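PDB 4WU3: Myo-inositol phosphohydrolase from Mitsuokella multacida, which probably removes phosphate groups from inositol phosphates such as phytate, as a PTP-like phosphatase, and is caught here with inositol-(1,3,4,5)-tetrakisphosphate bound. Local coordinates for residues E149-P154 and Y596-H601; Y581-P586 and W591-Y596. The protein carries 2 engineered substitutions. All coordinates share one frame; numbering follows the deposited sequence.

Contact 1 of 2, residues E149-P154 and Y596-H601. With 4IP (inositol-(1,3,4,5)-tetrakisphosphate), chain F.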
ATOM      1  N   GLU A 149      -3.554  20.024   1.282  1.00 16.19           N
ATOM      2  CA  GLU A 149      -2.755  21.231   1.201  1.00 18.94           C
ATOM      3  C   GLU A 149      -3.366  22.406   1.977  1.00 20.50           C
ATOM      4  O   GLU A 149      -2.642  23.156   2.620  1.00 19.15           O
ATOM      5  CB  GLU A 149      -2.586  21.607  -0.269  1.00 23.27           C
ATOM      6  CG  GLU A 149      -1.682  22.794  -0.526  1.00 31.26           C
ATOM      7  CD  GLU A 149      -1.759  23.274  -1.963  1.00 40.54           C
ATOM      8  OE1 GLU A 149      -1.700  22.427  -2.882  1.00 43.84           O
ATOM      9  OE2 GLU A 149      -1.876  24.499  -2.174  1.00 44.46           O
ATOM     10  N   ASP A 150      -4.685  22.585   1.921  1.00 19.93           N
ATOM     11  CA  ASP A 150      -5.282  23.777   2.531  1.00 24.07           C
ATOM     12  C   ASP A 150      -5.404  23.683   4.051  1.00 19.83           C
ATOM     13  O   ASP A 150      -5.719  24.664   4.716  1.00 18.98           O
ATOM     14  CB  ASP A 150      -6.631  24.160   1.902  1.00 31.48           C
ATOM     15  CG  ASP A 150      -7.519  22.986   1.649  1.00 43.14           C
ATOM     16  OD1 ASP A 150      -7.604  22.130   2.541  1.00 44.20           O
ATOM     17  OD2 ASP A 150      -8.156  22.937   0.571  1.00 62.43           O
ATOM     18  N   ILE A 151      -5.161  22.508   4.602  1.00 15.45           N
ATOM     19  CA  ILE A 151      -4.974  22.393   6.034  1.00 13.66           C
ATOM     20  C   ILE A 151      -3.480  22.518   6.369  1.00 13.14           C
ATOM     21  O   ILE A 151      -3.099  23.213   7.318  1.00 10.05           O
ATOM     22  CB  ILE A 151      -5.527  21.057   6.551  1.00 14.16           C
ATOM     23  CG1 ILE A 151      -7.055  21.083   6.556  1.00 15.39           C
ATOM     24  CG2 ILE A 151      -5.029  20.781   7.954  1.00 14.72           C
ATOM     25  CD1 ILE A 151      -7.629  22.087   7.532  1.00 15.60           C
ATOM     26  N   ILE A 152      -2.635  21.870   5.562  1.00 11.43           N
ATOM     27  CA  ILE A 152      -1.196  21.779   5.860  1.00 10.44           C
ATOM     28  C   ILE A 152      -0.483  23.135   5.842  1.00  9.92           C
ATOM     29  O   ILE A 152       0.288  23.440   6.747  1.00  8.24           O
ATOM     30  CB  ILE A 152      -0.483  20.814   4.891  1.00  9.71           C
ATOM     31  CG1 ILE A 152      -0.900  19.378   5.198  1.00  8.99           C
ATOM     32  CG2 ILE A 152       1.029  20.965   4.991  1.00  9.86           C
ATOM     33  CD1 ILE A 152      -0.508  18.387   4.131  1.00  8.46           C
ATOM     34  N   ILE A 153      -0.735  23.948   4.822  1.00 11.04           N
ATOM     35  CA  ILE A 153      -0.030  25.229   4.685  1.00 12.15           C
ATOM     36  C   ILE A 153      -0.272  26.166   5.880  1.00 11.62           C
ATOM     37  O   ILE A 153       0.687  26.647   6.499  1.00 12.27           O
ATOM     38  CB  ILE A 153      -0.392  25.940   3.363  1.00 15.38           C
ATOM     39  CG1 ILE A 153       0.031  25.084   2.156  1.00 16.22           C
ATOM     40  CG2 ILE A 153       0.262  27.318   3.280  1.00 16.41           C
ATOM     41  CD1 ILE A 153       1.478  24.651   2.175  1.00 16.24           C
ATOM     42  N   PRO A 154      -1.546  26.441   6.212  1.00 11.55           N
ATOM     43  CA  PRO A 154      -1.796  27.297   7.386  1.00 10.85           C
ATOM     44  C   PRO A 154      -1.407  26.651   8.722  1.00 10.40           C
ATOM     45  O   PRO A 154      -1.038  27.348   9.652  1.00 11.15           O
ATOM     46  CB  PRO A 154      -3.312  27.561   7.330  1.00 10.92           C
ATOM     47  CG  PRO A 154      -3.872  26.529   6.401  1.00 10.69           C
ATOM     48  CD  PRO A 154      -2.774  26.184   5.437  1.00 10.78           C
ATOM     49  N   TYR A 596     -12.305  21.769  13.023  1.00 11.83           N
ATOM     50  CA  TYR A 596     -12.606  22.431  14.293  1.00 12.29           C
ATOM     51  C   TYR A 596     -11.419  23.269  14.753  1.00 11.84           C
ATOM     52  O   TYR A 596     -11.582  24.387  15.232  1.00 10.56           O
ATOM     53  CB  TYR A 596     -12.894  21.408  15.384  1.00 13.44           C
ATOM     54  CG  TYR A 596     -14.225  20.703  15.285  1.00 14.99           C
ATOM     55  CD1 TYR A 596     -15.383  21.393  14.951  1.00 15.69           C
ATOM     56  CD2 TYR A 596     -14.334  19.348  15.585  1.00 15.63           C
ATOM     57  CE1 TYR A 596     -16.608  20.745  14.886  1.00 16.24           C
ATOM     58  CE2 TYR A 596     -15.557  18.692  15.522  1.00 15.88           C
ATOM     59  CZ  TYR A 596     -16.689  19.392  15.168  1.00 16.50           C
ATOM     60  OH  TYR A 596     -17.908  18.741  15.113  1.00 17.06           O
ATOM     61  N   HIS A 597     -10.217  22.721  14.614  1.00 12.82           N
ATOM     62  CA  HIS A 597      -9.030  23.439  15.051  1.00 13.92           C
ATOM     63  C   HIS A 597      -8.864  24.717  14.251  1.00 13.69           C
ATOM     64  O   HIS A 597      -8.529  25.768  14.787  1.00 12.75           O
ATOM     65  CB  HIS A 597      -7.780  22.588  14.887  1.00 15.26           C
ATOM     66  CG  HIS A 597      -6.515  23.372  15.012  1.00 17.40           C
ATOM     67  ND1 HIS A 597      -6.037  23.825  16.224  1.00 19.27           N
ATOM     68  CD2 HIS A 597      -5.644  23.813  14.075  1.00 19.48           C
ATOM     69  CE1 HIS A 597      -4.917  24.499  16.031  1.00 19.45           C
ATOM     70  NE2 HIS A 597      -4.658  24.506  14.736  1.00 22.54           N
ATOM     71  N   GLN A 598      -9.085  24.609  12.951  1.00 14.17           N
ATOM     72  CA  GLN A 598      -8.977  25.749  12.071  1.00 14.63           C
ATOM     73  C   GLN A 598     -10.015  26.810  12.476  1.00 13.75           C
ATOM     74  O   GLN A 598      -9.741  28.009  12.432  1.00 10.68           O
ATOM     75  CB  GLN A 598      -9.165  25.276  10.630  1.00 16.15           C
ATOM     76  CG  GLN A 598      -9.230  26.354   9.570  1.00 17.46           C
ATOM     77  CD  GLN A 598      -9.110  25.764   8.183  1.00 20.71           C
ATOM     78  OE1 GLN A 598      -9.836  24.835   7.824  1.00 19.51           O
ATOM     79  NE2 GLN A 598      -8.179  26.291   7.393  1.00 25.37           N
ATOM     80  N   LYS A 599     -11.196  26.378  12.896  1.00 13.57           N
ATOM     81  CA  LYS A 599     -12.203  27.342  13.327  1.00 16.33           C
ATOM     82  C   LYS A 599     -11.780  28.030  14.615  1.00 13.62           C
ATOM     83  O   LYS A 599     -11.907  29.241  14.759  1.00 11.79           O
ATOM     84  CB  LYS A 599     -13.561  26.677  13.531  1.00 19.89           C
ATOM     85  CG  LYS A 599     -14.292  26.317  12.251  1.00 24.60           C
ATOM     86  CD  LYS A 599     -15.598  25.631  12.607  1.00 31.28           C
ATOM     87  CE  LYS A 599     -16.409  25.252  11.393  1.00 39.53           C
ATOM     88  NZ  LYS A 599     -17.546  24.399  11.830  1.00 45.16           N
ATOM     89  N   ALA A 600     -11.281  27.245  15.558  1.00 11.44           N
ATOM     90  CA  ALA A 600     -10.852  27.792  16.817  1.00 12.43           C
ATOM     91  C   ALA A 600      -9.796  28.860  16.582  1.00 13.15           C
ATOM     92  O   ALA A 600      -9.827  29.915  17.188  1.00 15.71           O
ATOM     93  CB  ALA A 600     -10.304  26.684  17.696  1.00 12.72           C
ATOM     94  N   HIS A 601      -8.871  28.578  15.680  1.00 14.34           N
ATOM     95  CA  HIS A 601      -7.769  29.477  15.386  1.00 16.31           C
ATOM     96  C   HIS A 601      -8.268  30.738  14.685  1.00 16.14           C
ATOM     97  O   HIS A 601      -7.939  31.856  15.093  1.00 15.99           O
ATOM     98  CB  HIS A 601      -6.776  28.749  14.483  1.00 18.70           C
ATOM     99  CG  HIS A 601      -5.465  29.446  14.322  1.00 23.13           C
ATOM    100  ND1 HIS A 601      -5.036  29.954  13.118  1.00 28.03           N
ATOM    101  CD2 HIS A 601      -4.473  29.693  15.206  1.00 26.05           C
ATOM    102  CE1 HIS A 601      -3.842  30.495  13.268  1.00 30.49           C
ATOM    103  NE2 HIS A 601      -3.479  30.351  14.527  1.00 31.51           N
TER
HETATM  104  C1  4IP F 702     -23.491  21.489  10.693  1.00 39.44           C
HETATM  105  O1  4IP F 702     -24.142  22.731  10.960  1.00 28.87           O
HETATM  106  C2  4IP F 702     -24.478  20.500  10.087  1.00 44.96           C
HETATM  107  O2  4IP F 702     -25.601  20.362  10.947  1.00 47.40           O
HETATM  108  C3  4IP F 702     -23.854  19.122   9.908  1.00 50.30           C
HETATM  109  O3  4IP F 702     -24.827  18.221   9.372  1.00 63.15           O
HETATM  110  C4  4IP F 702     -23.309  18.572  11.223  1.00 48.35           C
HETATM  111  O4  4IP F 702     -22.653  17.324  10.969  1.00 51.77           O
HETATM  112  C5  4IP F 702     -22.322  19.558  11.837  1.00 49.28           C
HETATM  113  O5  4IP F 702     -21.849  19.074  13.096  1.00 54.25           O
HETATM  114  C6  4IP F 702     -22.946  20.941  12.012  1.00 44.98           C
HETATM  115  O6  4IP F 702     -21.985  21.856  12.546  1.00 41.56           O
HETATM  116  P1  4IP F 702     -24.348  23.865   9.839  1.00 21.08           P
HETATM  117  O1P 4IP F 702     -22.968  24.414   9.605  1.00 17.16           O
HETATM  118  O2P 4IP F 702     -25.312  24.815  10.503  1.00 20.97           O
HETATM  119  O3P 4IP F 702     -24.953  23.132   8.669  1.00 23.13           O
HETATM  120  P3  4IP F 702     -24.532  17.434   7.995  1.00 64.27           P
HETATM  121  O4P 4IP F 702     -23.099  16.975   8.136  1.00 79.37           O
HETATM  122  O5P 4IP F 702     -24.765  18.474   6.923  1.00 65.22           O
HETATM  123  O6P 4IP F 702     -25.523  16.297   7.990  1.00 71.57           O
HETATM  124  P4  4IP F 702     -22.985  15.985  11.811  1.00 55.79           P
HETATM  125  O7P 4IP F 702     -24.491  15.885  11.802  1.00 53.50           O
HETATM  126  O8P 4IP F 702     -22.302  14.907  11.006  1.00 57.45           O
HETATM  127  O9P 4IP F 702     -22.375  16.260  13.173  1.00 50.09           O
HETATM  128  P5  4IP F 702     -20.311  19.322  13.526  1.00 59.33           P
HETATM  129  OPF 4IP F 702     -19.530  19.385  12.222  1.00 44.56           O
HETATM  130  OPG 4IP F 702     -20.005  18.113  14.386  1.00 75.69           O
HETATM  131  OPH 4IP F 702     -20.344  20.634  14.276  1.00 61.28           O
HETATM  132  O   HOH W   1      -7.884  26.267   4.798  1.00 29.28           O
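Gln598 reaches across from one helix to meet Ile151 on another, a small instance of how two helices too far apart to interlock can be bridged locally by one long side chain and one water. The axes pass 11.6 Å apart at 45°. With CG trans to its own N (chi1 174°) and the chain extended beyond it, Gln598 carries its amide straight over the gap. The tight part is a van der Waals contact: buried Ile151 sets its CD1 3.5 Å from OE1 of Gln598, and also packs on Asp594 and Tyr595 of helix 593-613.

The other end of the amide is looser. NE2 of Gln598 is 4.0 Å from O of Asp150, too far for a direct bond, and a water fills in: it accepts from NE2 of Gln598 at 2.6 Å and donates to O of Asp150 at 2.7 Å. Pro154, one turn on, has no N-H to give this carbonyl, which is consistent with the water taking that place; the helix is kinked there. The proline ring flanks the amide more distantly on the solvent side.

Glu158 and His597 hydrogen-bond, tying the helices again, while Ile152 and Ile153 pack helix 149-161 against strand 205-211, an outermost strand of its sheet.

Contact 2 of 2, residues Y581-P586 and W591-Y596; sequences YEIAKP and WKADYY. With 4IP (inositol-(1,3,4,5)-tetrakisphosphate), chain F.
Tyr581 and Tyr596 form a T-shaped pair, with the edge of Tyr581 directed at the face of Tyr596, the planes at 84° and the ring centroids 5.0 Å apart. CD2 of Tyr581 stands over the middle of the Tyr596 ring, and its CE2 touches CE2 of Tyr596 at 3.7 Å. Tyr596 is turned into this position by placing CG opposite its carbonyl carbon (chi1 -73°). A different side of the same ring is met by Ile583, whose CD1 lies in the ring plane at the edge, with CG1 3.6 Å from CD2 of Tyr596. Ile583 also reaches Ala593, whose methyl group in turn meets CB of Pro586 at 3.8 Å.

The case illustrates a loop folding back over the helix it leads into: Tyr581, Ile583 and Pro586 lie against the N-terminal part of helix 593-613. A water fastens the two, accepting from N of Ile583 and donating to O of Ala593.

Lys592 heads the other way, its extended chain leaving the loop and its CG resting over the centre of the Trp591 ring. Its NZ sits between the 4- and 5-phosphates of the inositol ligand, bonding to O4 at 3.1 Å and, weakly, to OPF and OPG. Replacing it with an alanine would probably leave these phosphates without one of their positive mates and strip Trp591 of the chain over its face. The ligand is also hydrogen-bonded by Arg343, Lys477 and, in the P-loop, Ala544, Arg546 and Ser540, which occupies the position of the PTP-like family's catalytic cysteine and is probably an engineered substitution. Tyr596 presents its hydroxyl edge to the 5-phosphate, with OPG near the ring plane; the modelled approach there is implausibly short and its nature doubtful.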
ATOM      1  N   TYR A 581     -14.755  25.275  19.546  1.00 13.21           N
ATOM      2  CA  TYR A 581     -14.677  23.888  19.982  1.00 14.22           C
ATOM      3  C   TYR A 581     -13.523  23.171  19.292  1.00 14.85           C
ATOM      4  O   TYR A 581     -13.308  23.319  18.081  1.00 15.50           O
ATOM      5  CB  TYR A 581     -15.990  23.154  19.691  1.00 13.37           C
ATOM      6  CG  TYR A 581     -15.936  21.661  19.974  1.00 13.92           C
ATOM      7  CD1 TYR A 581     -15.980  21.174  21.272  1.00 13.83           C
ATOM      8  CD2 TYR A 581     -15.832  20.742  18.934  1.00 13.60           C
ATOM      9  CE1 TYR A 581     -15.922  19.812  21.525  1.00 14.50           C
ATOM     10  CE2 TYR A 581     -15.779  19.384  19.179  1.00 13.71           C
ATOM     11  CZ  TYR A 581     -15.826  18.924  20.471  1.00 14.14           C
ATOM     12  OH  TYR A 581     -15.771  17.573  20.698  1.00 16.19           O
ATOM     13  N   GLU A 582     -12.775  22.399  20.069  1.00 16.43           N
ATOM     14  CA  GLU A 582     -11.766  21.514  19.509  1.00 19.59           C
ATOM     15  C   GLU A 582     -11.940  20.150  20.143  1.00 20.38           C
ATOM     16  O   GLU A 582     -12.370  20.045  21.295  1.00 16.36           O
ATOM     17  CB  GLU A 582     -10.345  22.033  19.762  1.00 21.02           C
ATOM     18  CG  GLU A 582     -10.129  23.475  19.355  1.00 22.15           C
ATOM     19  CD  GLU A 582      -8.678  23.782  19.078  1.00 24.53           C
ATOM     20  OE1 GLU A 582      -8.111  24.677  19.730  1.00 29.73           O
ATOM     21  OE2 GLU A 582      -8.097  23.132  18.199  1.00 29.28           O
ATOM     22  N   ILE A 583     -11.621  19.112  19.378  1.00 21.69           N
ATOM     23  CA  ILE A 583     -11.682  17.751  19.881  1.00 23.46           C
ATOM     24  C   ILE A 583     -10.464  17.495  20.745  1.00 25.21           C
ATOM     25  O   ILE A 583      -9.330  17.626  20.292  1.00 27.65           O
ATOM     26  CB  ILE A 583     -11.709  16.733  18.739  1.00 25.76           C
ATOM     27  CG1 ILE A 583     -12.980  16.925  17.918  1.00 24.46           C
ATOM     28  CG2 ILE A 583     -11.622  15.318  19.294  1.00 27.19           C
ATOM     29  CD1 ILE A 583     -13.077  16.006  16.722  1.00 25.88           C
ATOM     30  N   ALA A 584     -10.712  17.144  22.000  1.00 31.20           N
ATOM     31  CA  ALA A 584      -9.647  16.937  22.970  1.00 39.82           C
ATOM     32  C   ALA A 584      -8.568  15.964  22.467  1.00 43.21           C
ATOM     33  O   ALA A 584      -7.408  16.347  22.281  1.00 44.60           O
ATOM     34  CB  ALA A 584     -10.242  16.446  24.279  1.00 40.69           C
ATOM     35  N   LYS A 585      -8.945  14.708  22.247  1.00 43.50           N
ATOM     36  CA  LYS A 585      -7.970  13.700  21.823  1.00 45.37           C
ATOM     37  C   LYS A 585      -8.473  12.967  20.605  1.00 35.61           C
ATOM     38  O   LYS A 585      -9.096  11.917  20.704  1.00 35.33           O
ATOM     39  CB  LYS A 585      -7.643  12.736  22.961  1.00 52.15           C
ATOM     40  CG  LYS A 585      -6.728  13.370  23.996  1.00 62.17           C
ATOM     41  CD  LYS A 585      -6.375  12.434  25.135  1.00 70.46           C
ATOM     42  CE  LYS A 585      -5.442  13.131  26.112  1.00 72.58           C
ATOM     43  NZ  LYS A 585      -5.073  12.260  27.258  1.00 84.42           N
ATOM     44  N   PRO A 586      -8.199  13.543  19.440  1.00 30.47           N
ATOM     45  CA  PRO A 586      -8.776  13.094  18.188  1.00 33.35           C
ATOM     46  C   PRO A 586      -8.439  11.650  17.864  1.00 34.17           C
ATOM     47  O   PRO A 586      -7.284  11.259  17.926  1.00 40.81           O
ATOM     48  CB  PRO A 586      -8.155  14.024  17.139  1.00 33.68           C
ATOM     49  CG  PRO A 586      -7.119  14.840  17.830  1.00 29.59           C
ATOM     50  CD  PRO A 586      -7.334  14.725  19.303  1.00 29.42           C
ATOM     51  N   TRP A 591     -12.609  12.966  11.384  1.00 16.39           N
ATOM     52  CA  TRP A 591     -12.067  13.768  10.300  1.00 15.26           C
ATOM     53  C   TRP A 591     -12.248  15.266  10.518  1.00 14.70           C
ATOM     54  O   TRP A 591     -11.550  16.065   9.898  1.00 16.13           O
ATOM     55  CB  TRP A 591     -12.691  13.346   8.966  1.00 15.16           C
ATOM     56  CG  TRP A 591     -14.142  13.675   8.806  1.00 15.42           C
ATOM     57  CD1 TRP A 591     -15.214  12.877   9.119  1.00 15.61           C
ATOM     58  CD2 TRP A 591     -14.686  14.878   8.259  1.00 14.51           C
ATOM     59  NE1 TRP A 591     -16.389  13.522   8.812  1.00 16.37           N
ATOM     60  CE2 TRP A 591     -16.092  14.751   8.279  1.00 15.55           C
ATOM     61  CE3 TRP A 591     -14.123  16.050   7.760  1.00 14.08           C
ATOM     62  CZ2 TRP A 591     -16.938  15.752   7.808  1.00 15.31           C
ATOM     63  CZ3 TRP A 591     -14.964  17.048   7.302  1.00 15.45           C
ATOM     64  CH2 TRP A 591     -16.357  16.895   7.334  1.00 14.07           C
ATOM     65  N   LYS A 592     -13.163  15.646  11.406  1.00 13.73           N
ATOM     66  CA  LYS A 592     -13.465  17.055  11.622  1.00 15.55           C
ATOM     67  C   LYS A 592     -12.448  17.744  12.505  1.00 14.79           C
ATOM     68  O   LYS A 592     -12.481  18.962  12.636  1.00 18.43           O
ATOM     69  CB  LYS A 592     -14.847  17.227  12.251  1.00 18.63           C
ATOM     70  CG  LYS A 592     -15.996  16.858  11.331  1.00 24.31           C
ATOM     71  CD  LYS A 592     -17.327  16.952  12.056  1.00 26.65           C
ATOM     72  CE  LYS A 592     -18.450  16.360  11.221  1.00 29.23           C
ATOM     73  NZ  LYS A 592     -19.774  16.466  11.903  1.00 31.43           N
ATOM     74  N   ALA A 593     -11.547  16.974  13.098  1.00 13.52           N
ATOM     75  CA  ALA A 593     -10.619  17.506  14.091  1.00 12.33           C
ATOM     76  C   ALA A 593      -9.834  18.713  13.590  1.00 11.17           C
ATOM     77  O   ALA A 593      -9.822  19.754  14.232  1.00 12.87           O
ATOM     78  CB  ALA A 593      -9.666  16.415  14.550  1.00 11.82           C
ATOM     79  N   ASP A 594      -9.178  18.568  12.447  1.00 10.89           N
ATOM     80  CA  ASP A 594      -8.412  19.656  11.841  1.00 10.97           C
ATOM     81  C   ASP A 594      -9.283  20.861  11.499  1.00 10.26           C
ATOM     82  O   ASP A 594      -8.811  21.997  11.531  1.00  9.02           O
ATOM     83  CB  ASP A 594      -7.704  19.168  10.566  1.00 11.66           C
ATOM     84  CG  ASP A 594      -6.605  18.146  10.852  1.00 13.75           C
ATOM     85  OD1 ASP A 594      -6.051  18.148  11.980  1.00 14.44           O
ATOM     86  OD2 ASP A 594      -6.289  17.341   9.940  1.00 14.77           O
ATOM     87  N   TYR A 595     -10.543  20.609  11.145  1.00 11.39           N
ATOM     88  CA  TYR A 595     -11.461  21.693  10.730  1.00 11.38           C
ATOM     89  C   TYR A 595     -12.030  22.466  11.924  1.00 11.50           C
ATOM     90  O   TYR A 595     -12.196  23.686  11.845  1.00 11.81           O
ATOM     91  CB  TYR A 595     -12.567  21.165   9.808  1.00 11.39           C
ATOM     92  CG  TYR A 595     -12.010  20.579   8.524  1.00 13.24           C
ATOM     93  CD1 TYR A 595     -11.653  21.395   7.455  1.00 14.91           C
ATOM     94  CD2 TYR A 595     -11.800  19.217   8.403  1.00 14.87           C
ATOM     95  CE1 TYR A 595     -11.123  20.864   6.297  1.00 15.69           C
ATOM     96  CE2 TYR A 595     -11.270  18.674   7.249  1.00 16.30           C
ATOM     97  CZ  TYR A 595     -10.934  19.493   6.197  1.00 16.32           C
ATOM     98  OH  TYR A 595     -10.401  18.920   5.063  1.00 15.26           O
ATOM     99  N   TYR A 596     -12.305  21.769  13.023  1.00 11.83           N
ATOM    100  CA  TYR A 596     -12.606  22.431  14.293  1.00 12.29           C
ATOM    101  C   TYR A 596     -11.419  23.269  14.753  1.00 11.84           C
ATOM    102  O   TYR A 596     -11.582  24.387  15.232  1.00 10.56           O
ATOM    103  CB  TYR A 596     -12.894  21.408  15.384  1.00 13.44           C
ATOM    104  CG  TYR A 596     -14.225  20.703  15.285  1.00 14.99           C
ATOM    105  CD1 TYR A 596     -15.383  21.393  14.951  1.00 15.69           C
ATOM    106  CD2 TYR A 596     -14.334  19.348  15.585  1.00 15.63           C
ATOM    107  CE1 TYR A 596     -16.608  20.745  14.886  1.00 16.24           C
ATOM    108  CE2 TYR A 596     -15.557  18.692  15.522  1.00 15.88           C
ATOM    109  CZ  TYR A 596     -16.689  19.392  15.168  1.00 16.50           C
ATOM    110  OH  TYR A 596     -17.908  18.741  15.113  1.00 17.06           O
TER
HETATM  111  C1  4IP F 702     -23.491  21.489  10.693  1.00 39.44           C
HETATM  112  O1  4IP F 702     -24.142  22.731  10.960  1.00 28.87           O
HETATM  113  C2  4IP F 702     -24.478  20.500  10.087  1.00 44.96           C
HETATM  114  O2  4IP F 702     -25.601  20.362  10.947  1.00 47.40           O
HETATM  115  C3  4IP F 702     -23.854  19.122   9.908  1.00 50.30           C
HETATM  116  O3  4IP F 702     -24.827  18.221   9.372  1.00 63.15           O
HETATM  117  C4  4IP F 702     -23.309  18.572  11.223  1.00 48.35           C
HETATM  118  O4  4IP F 702     -22.653  17.324  10.969  1.00 51.77           O
HETATM  119  C5  4IP F 702     -22.322  19.558  11.837  1.00 49.28           C
HETATM  120  O5  4IP F 702     -21.849  19.074  13.096  1.00 54.25           O
HETATM  121  C6  4IP F 702     -22.946  20.941  12.012  1.00 44.98           C
HETATM  122  O6  4IP F 702     -21.985  21.856  12.546  1.00 41.56           O
HETATM  123  P1  4IP F 702     -24.348  23.865   9.839  1.00 21.08           P
HETATM  124  O1P 4IP F 702     -22.968  24.414   9.605  1.00 17.16           O
HETATM  125  O2P 4IP F 702     -25.312  24.815  10.503  1.00 20.97           O
HETATM  126  O3P 4IP F 702     -24.953  23.132   8.669  1.00 23.13           O
HETATM  127  P3  4IP F 702     -24.532  17.434   7.995  1.00 64.27           P
HETATM  128  O4P 4IP F 702     -23.099  16.975   8.136  1.00 79.37           O
HETATM  129  O5P 4IP F 702     -24.765  18.474   6.923  1.00 65.22           O
HETATM  130  O6P 4IP F 702     -25.523  16.297   7.990  1.00 71.57           O
HETATM  131  P4  4IP F 702     -22.985  15.985  11.811  1.00 55.79           P
HETATM  132  O7P 4IP F 702     -24.491  15.885  11.802  1.00 53.50           O
HETATM  133  O8P 4IP F 702     -22.302  14.907  11.006  1.00 57.45           O
HETATM  134  O9P 4IP F 702     -22.375  16.260  13.173  1.00 50.09           O
HETATM  135  P5  4IP F 702     -20.311  19.322  13.526  1.00 59.33           P
HETATM  136  OPF 4IP F 702     -19.530  19.385  12.222  1.00 44.56           O
HETATM  137  OPG 4IP F 702     -20.005  18.113  14.386  1.00 75.69           O
HETATM  138  OPH 4IP F 702     -20.344  20.634  14.276  1.00 61.28           O
HETATM  139  O   HOH W   2     -10.014  19.655  16.979  1.00 12.10           O

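Overall arrangement
Both contacts are built on helix 593-613, share Tyr596, and have centres about 10 Å apart; contact 2 is nested in the long stretch of chain that contact 1 closes. They also touch directly. OE2 of Glu582 and ND1 of His597 are 2.9 Å apart, a probable hydrogen bond, and CD1 of Ile151 packs 3.9 Å from CE1 of Tyr595. Their roles differ. Contact 2 brings Lys592, at the approach to the helix, and Tyr596, on it, to the inositol tetrakisphosphate pocket that also holds Arg343 and Arg546. The helix and the residue leading into it border this pocket, while Ile151 and Gln598 meet on the junction with helix 149-161.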